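Side-chain contacts in 3-hydroxyacyl-CoA dehydrogenase type-2 (Mycobacterium avium, PDB 3PPI), which probably catalyses the NAD-dependent oxidation of 3-hydroxyacyl-CoA to 3-oxoacyl-CoA, as a tetrameric member of the short-chain dehydrogenase/reductase family: residues 120-123 against 124-128; 143-146 against 147-151. All coordinates share one frame; numbering follows the deposited sequence.

Contact 1: 120-123 against 124-128; sequences IVQR and DGSPA
Gln-122 and Ser-126 meet through their backbones: Gln-122 N donates to Ser-126 O over 2.8 Å. Beside this bond the aliphatic part of Gln-122 passes close to the same oxygen, with CG 3.4 Å from Ser-126 O. One step outward, Ala-128 N reaches Ile-120 O, while Pro-127, which has no N-H to offer, brings its CA to 3.3 Å from Ile-120 O as a CA-H...O contact. Val-121 sets its CG1 4.0 Å from Gly-125 O. At the tip, Gly-125 N bonds back to Gln-122 O, closing a type I turn; at phi 91° a side chain would be jammed against the preceding carbonyl O, which calls for glycine. The tip is held by Asp-124, whose CG sits between the backbone N and the carbonyl carbon (chi1 66°). That places Asp-124 OD1 to accept twice from Ser-126: from OG at 2.6 Å, on the syn lone pair, and from N at 3.0 Å, above the carboxylate plane. Ile-120 and Ala-128 are buried; Asp-204 of the second subunit accepts from Ile-120 N and Arg-149 of that subunit donates to Ala-128 O. The whole is a hairpin-like loop with a single beta bridge, Val-121 to Pro-127, whose type I turn overlaps an Asx turn begun by Asp-124.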
ATOM      1  N   ILE A 120      13.170  -2.703  20.345  1.00 17.74           N
ATOM      2  CA  ILE A 120      13.853  -1.401  20.240  0.50 17.50           C
ATOM      3  C   ILE A 120      14.294  -0.919  21.602  1.00 18.22           C
ATOM      4  O   ILE A 120      15.418  -0.429  21.795  1.00 18.14           O
ATOM      5  CB  ILE A 120      12.922  -0.323  19.647  0.50 16.75           C
ATOM      6  CG1 ILE A 120      12.767  -0.548  18.157  0.50 15.41           C
ATOM      7  CG2 ILE A 120      13.473   1.080  19.914  0.50 15.18           C
ATOM      8  CD1 ILE A 120      11.761   0.398  17.506  0.50 14.75           C
ATOM      9  N   VAL A 121      13.382  -1.042  22.567  1.00 18.67           N
ATOM     10  CA  VAL A 121      13.714  -0.867  23.969  1.00 19.20           C
ATOM     11  C   VAL A 121      13.434  -2.206  24.693  1.00 20.30           C
ATOM     12  O   VAL A 121      12.307  -2.730  24.667  1.00 20.06           O
ATOM     13  CB  VAL A 121      12.934   0.276  24.625  1.00 19.54           C
ATOM     14  CG1 VAL A 121      13.305   0.385  26.093  1.00 18.74           C
ATOM     15  CG2 VAL A 121      13.215   1.619  23.901  1.00 17.89           C
ATOM     16  N   GLN A 122      14.465  -2.773  25.300  1.00 21.02           N
ATOM     17  CA  GLN A 122      14.378  -4.115  25.846  1.00 22.22           C
ATOM     18  C   GLN A 122      13.803  -4.047  27.250  1.00 23.74           C
ATOM     19  O   GLN A 122      13.703  -2.961  27.822  1.00 22.96           O
ATOM     20  CB  GLN A 122      15.755  -4.781  25.835  1.00 22.74           C
ATOM     21  CG  GLN A 122      16.446  -4.684  24.472  1.00 24.06           C
ATOM     22  CD  GLN A 122      17.579  -5.666  24.319  1.00 26.71           C
ATOM     23  OE1 GLN A 122      18.744  -5.279  24.231  1.00 29.03           O
ATOM     24  NE2 GLN A 122      17.242  -6.945  24.281  1.00 26.20           N
ATOM     25  N   ARG A 123      13.421  -5.207  27.790  1.00 25.20           N
ATOM     26  CA  ARG A 123      12.795  -5.309  29.117  1.00 27.39           C
ATOM     27  C   ARG A 123      13.582  -4.609  30.229  1.00 27.23           C
ATOM     28  O   ARG A 123      12.988  -3.998  31.106  1.00 28.30           O
ATOM     29  CB  ARG A 123      12.572  -6.793  29.506  1.00 29.01           C
ATOM     30  CG  ARG A 123      11.643  -6.997  30.741  1.00 33.63           C
ATOM     31  CD  ARG A 123      11.549  -8.473  31.178  1.00 39.15           C
ATOM     32  NE  ARG A 123      11.012  -9.320  30.108  1.00 43.11           N
ATOM     33  CZ  ARG A 123      10.901 -10.651  30.156  1.00 44.96           C
ATOM     34  NH1 ARG A 123      11.274 -11.363  31.241  1.00 47.12           N
ATOM     35  NH2 ARG A 123      10.405 -11.278  29.108  1.00 42.84           N
ATOM     36  N   ASP A 124      14.908  -4.690  30.212  1.00 26.99           N
ATOM     37  CA  ASP A 124      15.708  -4.008  31.236  1.00 27.06           C
ATOM     38  C   ASP A 124      15.919  -2.517  30.973  1.00 26.23           C
ATOM     39  O   ASP A 124      16.685  -1.889  31.689  1.00 25.86           O
ATOM     40  CB  ASP A 124      17.077  -4.684  31.444  1.00 27.99           C
ATOM     41  CG  ASP A 124      17.991  -4.584  30.223  1.00 28.48           C
ATOM     42  OD1 ASP A 124      17.632  -3.942  29.207  1.00 28.79           O
ATOM     43  OD2 ASP A 124      19.092  -5.157  30.282  1.00 30.15           O
ATOM     44  N   GLY A 125      15.271  -1.968  29.946  1.00 24.59           N
ATOM     45  CA  GLY A 125      15.384  -0.538  29.630  1.00 24.21           C
ATOM     46  C   GLY A 125      16.501  -0.179  28.658  1.00 23.57           C
ATOM     47  O   GLY A 125      16.599   0.975  28.224  1.00 22.94           O
ATOM     48  N   SER A 126      17.339  -1.150  28.292  1.00 23.33           N
ATOM     49  CA  SER A 126      18.447  -0.870  27.390  1.00 23.21           C
ATOM     50  C   SER A 126      17.927  -0.870  25.960  1.00 21.87           C
ATOM     51  O   SER A 126      16.906  -1.510  25.666  1.00 21.74           O
ATOM     52  CB  SER A 126      19.563  -1.892  27.564  1.00 24.25           C
ATOM     53  OG  SER A 126      19.129  -3.174  27.171  1.00 25.04           O
ATOM     54  N   PRO A 127      18.607  -0.144  25.066  1.00 20.75           N
ATOM     55  CA  PRO A 127      18.177  -0.184  23.672  1.00 19.99           C
ATOM     56  C   PRO A 127      18.583  -1.480  22.997  1.00 19.81           C
ATOM     57  O   PRO A 127      19.477  -2.170  23.458  1.00 20.00           O
ATOM     58  CB  PRO A 127      18.927   0.987  23.025  1.00 19.05           C
ATOM     59  CG  PRO A 127      20.190   1.102  23.846  1.00 21.60           C
ATOM     60  CD  PRO A 127      19.823   0.672  25.253  1.00 21.03           C
ATOM     61  N   ALA A 128      17.913  -1.798  21.903  1.00 19.25           N
ATOM     62  CA  ALA A 128      18.365  -2.844  21.006  1.00 19.37           C
ATOM     63  C   ALA A 128      19.834  -2.622  20.618  1.00 19.84           C
ATOM     64  O   ALA A 128      20.294  -1.490  20.471  1.00 19.11           O
ATOM     65  CB  ALA A 128      17.512  -2.875  19.759  1.00 17.57           C
TER

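Contact 2: 143-146 against 147-151; sequences GTYN and VARLV
Arg-149 turns back along its helix to Asn-146, one turn earlier, and can be followed outward from the backbone. Arg-149 CB lies 3.5 Å from Tyr-145 O, the carbonyl that accepts from Arg-149 N. Arg-149 CG stands between the backbone N and the carbonyl carbon (chi1 80°), which directs the chain toward the preceding turn and sets CG 3.5 Å from Asn-146 O. Arg-149 CD then passes Tyr-145 CD2 at 4.2 Å, and the extended chain delivers Arg-149 NE to Asn-146 OD1 at 3.0 Å. Arg-149 NH2 donates to Asn-146 OD1 over 2.9 Å, so the guanidinium grips a single atom side-on with two nitrogens. OD1 lies in the guanidinium plane, yet the amide plane is turned 31° from it. Leu-150 CD2 packs over one guanidinium face, offset toward its rim.

This is an i to i+3 pair on helix 130-156, which covers strands 103-109 and 167-172 of the Rossmann-like parallel sheet. Thr-144, Val-147 and Val-151 face those strands, small or branched residues suited to close packing there. Arginine is long enough to bridge further partners: NH2 also makes a salt bridge with Glu-88, which would probably help to balance its buried charge, while NH1 bonds Ala-128 O of a second subunit. Asparagine offers both an acceptor and a donor, and its ND2 is satisfied by Val-85 O. Tyr-145 instead crosses to the second subunit, where its ring stacks on Phe-133 and OH bonds Thr-185 OG1.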
ATOM      1  N   GLY A 143      23.003  -7.626   1.067  1.00 18.69           N
ATOM      2  CA  GLY A 143      23.264  -8.870   0.345  1.00 19.21           C
ATOM      3  C   GLY A 143      22.419  -9.008  -0.917  1.00 18.60           C
ATOM      4  O   GLY A 143      22.917  -9.399  -1.977  1.00 19.26           O
ATOM      5  N   THR A 144      21.151  -8.657  -0.818  1.00 17.45           N
ATOM      6  CA  THR A 144      20.262  -8.676  -1.985  1.00 16.80           C
ATOM      7  C   THR A 144      20.747  -7.704  -3.046  1.00 17.02           C
ATOM      8  O   THR A 144      20.811  -8.068  -4.231  1.00 18.08           O
ATOM      9  CB  THR A 144      18.812  -8.371  -1.600  1.00 16.11           C
ATOM     10  OG1 THR A 144      18.334  -9.446  -0.786  1.00 17.04           O
ATOM     11  CG2 THR A 144      17.896  -8.223  -2.852  1.00 13.43           C
ATOM     12  N   TYR A 145      21.107  -6.490  -2.637  1.00 16.00           N
ATOM     13  CA  TYR A 145      21.551  -5.481  -3.603  1.00 16.16           C
ATOM     14  C   TYR A 145      22.845  -5.912  -4.281  1.00 17.05           C
ATOM     15  O   TYR A 145      23.003  -5.725  -5.488  1.00 17.18           O
ATOM     16  CB  TYR A 145      21.709  -4.115  -2.966  1.00 16.15           C
ATOM     17  CG  TYR A 145      21.829  -2.989  -3.972  1.00 15.64           C
ATOM     18  CD1 TYR A 145      20.711  -2.523  -4.641  1.00 16.94           C
ATOM     19  CD2 TYR A 145      23.058  -2.435  -4.289  1.00 15.96           C
ATOM     20  CE1 TYR A 145      20.800  -1.499  -5.576  1.00 18.91           C
ATOM     21  CE2 TYR A 145      23.169  -1.401  -5.227  1.00 16.35           C
ATOM     22  CZ  TYR A 145      22.034  -0.935  -5.857  1.00 17.76           C
ATOM     23  OH  TYR A 145      22.102   0.085  -6.774  1.00 20.20           O
ATOM     24  N   ASN A 146      23.745  -6.535  -3.519  1.00 17.71           N
ATOM     25  CA  ASN A 146      25.033  -6.982  -4.055  1.00 18.64           C
ATOM     26  C   ASN A 146      24.850  -8.079  -5.108  1.00 18.48           C
ATOM     27  O   ASN A 146      25.469  -8.032  -6.166  1.00 18.91           O
ATOM     28  CB  ASN A 146      25.964  -7.481  -2.940  1.00 18.97           C
ATOM     29  CG  ASN A 146      27.407  -7.668  -3.413  1.00 21.49           C
ATOM     30  OD1 ASN A 146      28.027  -6.735  -3.961  1.00 23.12           O
ATOM     31  ND2 ASN A 146      27.958  -8.868  -3.185  1.00 20.15           N
ATOM     32  N   VAL A 147      23.996  -9.052  -4.817  1.00 18.50           N
ATOM     33  CA  VAL A 147      23.694 -10.105  -5.784  1.00 18.61           C
ATOM     34  C   VAL A 147      23.045  -9.470  -7.028  1.00 18.89           C
ATOM     35  O   VAL A 147      23.458  -9.740  -8.158  1.00 19.47           O
ATOM     36  CB  VAL A 147      22.788 -11.201  -5.173  1.00 18.47           C
ATOM     37  CG1 VAL A 147      22.356 -12.216  -6.234  1.00 17.17           C
ATOM     38  CG2 VAL A 147      23.518 -11.902  -4.027  1.00 18.26           C
ATOM     39  N   ALA A 148      22.077  -8.580  -6.808  1.00 17.99           N
ATOM     40  CA  ALA A 148      21.321  -7.996  -7.912  1.00 17.72           C
ATOM     41  C   ALA A 148      22.193  -7.159  -8.851  1.00 18.47           C
ATOM     42  O   ALA A 148      22.033  -7.251 -10.078  1.00 18.48           O
ATOM     43  CB  ALA A 148      20.160  -7.158  -7.394  1.00 16.48           C
ATOM     44  N   ARG A 149      23.074  -6.322  -8.288  1.00 18.14           N
ATOM     45  CA  ARG A 149      23.870  -5.441  -9.108  1.00 18.60           C
ATOM     46  C   ARG A 149      24.832  -6.236  -9.997  1.00 19.49           C
ATOM     47  O   ARG A 149      24.966  -5.939 -11.181  1.00 19.72           O
ATOM     48  CB  ARG A 149      24.584  -4.372  -8.268  1.00 19.00           C
ATOM     49  CG  ARG A 149      25.827  -4.827  -7.580  1.00 19.71           C
ATOM     50  CD  ARG A 149      26.338  -3.862  -6.488  1.00 20.25           C
ATOM     51  NE  ARG A 149      27.507  -4.514  -5.891  1.00 19.25           N
ATOM     52  CZ  ARG A 149      28.750  -4.448  -6.360  1.00 20.10           C
ATOM     53  NH1 ARG A 149      29.063  -3.677  -7.399  1.00 20.66           N
ATOM     54  NH2 ARG A 149      29.701  -5.165  -5.778  1.00 20.66           N
ATOM     55  N   LEU A 150      25.447  -7.271  -9.439  1.00 19.41           N
ATOM     56  CA  LEU A 150      26.447  -8.049 -10.160  1.00 20.74           C
ATOM     57  C   LEU A 150      25.799  -8.971 -11.204  1.00 21.10           C
ATOM     58  O   LEU A 150      26.276  -9.062 -12.358  1.00 21.09           O
ATOM     59  CB  LEU A 150      27.316  -8.841  -9.165  1.00 21.31           C
ATOM     60  CG  LEU A 150      28.157  -7.966  -8.224  1.00 20.01           C
ATOM     61  CD1 LEU A 150      28.772  -8.760  -7.046  1.00 19.01           C
ATOM     62  CD2 LEU A 150      29.267  -7.254  -9.024  1.00 22.46           C
ATOM     63  N   VAL A 151      24.693  -9.614 -10.829  1.00 20.14           N
ATOM     64  CA  VAL A 151      23.980 -10.493 -11.763  1.00 20.58           C
ATOM     65  C   VAL A 151      23.327  -9.643 -12.871  1.00 20.26           C
ATOM     66  O   VAL A 151      23.366 -10.014 -14.043  1.00 20.75           O
ATOM     67  CB  VAL A 151      22.928 -11.378 -11.044  1.00 20.32           C
ATOM     68  CG1 VAL A 151      22.040 -12.107 -12.062  1.00 22.42           C
ATOM     69  CG2 VAL A 151      23.617 -12.381 -10.107  1.00 20.34           C
TER

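From the N terminus, the chain leaves strand 103-109 and runs out into the loop where contact 1 closes, its centre about 31 Å from the centre of the chain. It then returns along helix 130-156, which carries contact 2, a single helical step that closes no loop of its own. The two follow in series, neither crossing nor enclosing the other, and their nearest atoms within one chain are about 20 Å apart. They come together through the assembly: the hairpin-like loop of one subunit reaches the helix of another, where Ala-148 packs on Ile-120 of the second subunit. Contact 2 also ties the helix to helix 88-98.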